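Evasin-3 (Rhipicephalus sanguineus, PDB 6I31) neutralises host CXC chemokines, among them CXCL8, whose homodimer it disrupts and whose interaction with the receptor CXCR2 it inhibits. Local coordinates at residues 40-43 with 44-47. Numbering follows the deposited sequence.
Sequences GLLG and QNKK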
loop_
_atom_site.group_PDB
_atom_site.type_symbol
_atom_site.label_atom_id
_atom_site.label_comp_id
_atom_site.label_asym_id
_atom_site.label_seq_id
_atom_site.Cartn_x
_atom_site.Cartn_y
_atom_site.Cartn_z
ATOM N N GLY A 40 -4.605 7.282 -1.925
ATOM C CA GLY A 40 -5.587 7.307 -0.845
ATOM C C GLY A 40 -5.807 8.729 -0.377
ATOM O O GLY A 40 -4.873 9.393 0.084
ATOM N N LEU A 41 -7.050 9.197 -0.488
ATOM C CA LEU A 41 -7.397 10.575 -0.135
ATOM C C LEU A 41 -8.468 10.539 0.919
ATOM O O LEU A 41 -9.313 9.642 0.911
ATOM C CB LEU A 41 -7.976 11.294 -1.369
ATOM C CG LEU A 41 -7.087 11.330 -2.620
ATOM C CD1 LEU A 41 -7.912 11.689 -3.815
ATOM C CD2 LEU A 41 -6.025 12.379 -2.486
ATOM N N LEU A 42 -8.448 11.522 1.779
ATOM C CA LEU A 42 -9.448 11.683 2.828
ATOM C C LEU A 42 -10.518 12.656 2.324
ATOM O O LEU A 42 -10.228 13.821 2.009
ATOM C CB LEU A 42 -8.749 12.193 4.104
ATOM C CG LEU A 42 -9.630 12.553 5.325
ATOM C CD1 LEU A 42 -10.619 11.414 5.717
ATOM C CD2 LEU A 42 -8.757 12.891 6.501
ATOM N N GLY A 43 -11.739 12.148 2.180
ATOM C CA GLY A 43 -12.877 12.965 1.779
ATOM C C GLY A 43 -12.705 13.704 0.465
ATOM O O GLY A 43 -12.388 13.092 -0.550
ATOM N N GLN A 44 -12.845 15.026 0.498
ATOM C CA GLN A 44 -12.738 15.885 -0.686
ATOM C C GLN A 44 -11.306 16.453 -0.927
ATOM O O GLN A 44 -11.111 17.225 -1.860
ATOM C CB GLN A 44 -13.775 17.028 -0.613
ATOM C CG GLN A 44 -15.216 16.552 -0.894
ATOM C CD GLN A 44 -15.371 15.873 -2.247
ATOM O OE1 GLN A 44 -15.322 16.508 -3.284
ATOM N NE2 GLN A 44 -15.534 14.559 -2.274
ATOM N N ASN A 45 -10.323 16.047 -0.110
ATOM C CA ASN A 45 -8.936 16.495 -0.266
ATOM C C ASN A 45 -8.391 16.100 -1.617
ATOM O O ASN A 45 -8.680 14.989 -2.081
ATOM C CB ASN A 45 -8.045 15.898 0.852
ATOM C CG ASN A 45 -8.359 16.533 2.187
ATOM O OD1 ASN A 45 -9.040 15.994 3.056
ATOM N ND2 ASN A 45 -7.909 17.719 2.361
ATOM N N LYS A 46 -7.672 17.017 -2.283
ATOM C CA LYS A 46 -7.040 16.696 -3.575
ATOM C C LYS A 46 -5.705 15.982 -3.332
ATOM O O LYS A 46 -5.217 15.319 -4.246
ATOM C CB LYS A 46 -6.766 17.977 -4.415
ATOM C CG LYS A 46 -8.013 18.653 -4.997
ATOM C CD LYS A 46 -7.619 19.921 -5.777
ATOM C CE LYS A 46 -8.807 20.679 -6.330
ATOM N NZ LYS A 46 -8.376 21.923 -7.013
ATOM N N LYS A 47 -5.070 16.159 -2.151
ATOM C CA LYS A 47 -3.739 15.583 -1.881
ATOM C C LYS A 47 -3.797 14.457 -0.863
ATOM O O LYS A 47 -4.517 14.555 0.132
ATOM C CB LYS A 47 -2.764 16.673 -1.409
ATOM C CG LYS A 47 -2.478 17.757 -2.480
ATOM C CD LYS A 47 -1.479 18.869 -2.038
ATOM C CE LYS A 47 -2.169 19.987 -1.293
ATOM N NZ LYS A 47 -1.335 21.235 -1.166
HETATM O O HOH W 1 -6.111 13.163 1.843
#
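Q44 sets its backbone N 3.3 Å from the O of L42, too poorly angled for a hydrogen bond, within a type II' beta turn that runs from L42 to N45. G43 fills the first of the two central positions with the positive phi (57°) that this turn type calls for. The side chain of Q44 doubles back at its second torsion, which brings NE2 to 3.9 Å from the O of G43, a loose approach. N45 closes the turn: its N donates to the O of L42 at 3.1 Å, the bond fairly straight (157°). The side chains of L42 and N45 run alongside each other, pointing the same way. The carbonyl O of N45 lies 3.8 Å from the CB of L41. This turn forms the tip of the exposed hairpin between the antiparallel strands 38-40 and 47-55 of the knottin scaffold of Evasin-3. K46 and K47 meet L41 through their backbone while their side chains lead away; CD2 of L41 lies 3.5 Å from the O of K46 and equally near the C of K47. In L41, CB already faces the other limb, and CG, anti to the carbonyl carbon (chi1 -57°), carries CD2 on to that backbone. With an alanine here CB would still face the O of N45, but the loss of the CD2 methyl is likely to leave the backbone of K46 and K47 without its apolar neighbour. At K47 a water spans the limbs, giving a hydrogen bond to its O at 2.7 Å and accepting one from the N of L42 at 2.9 Å.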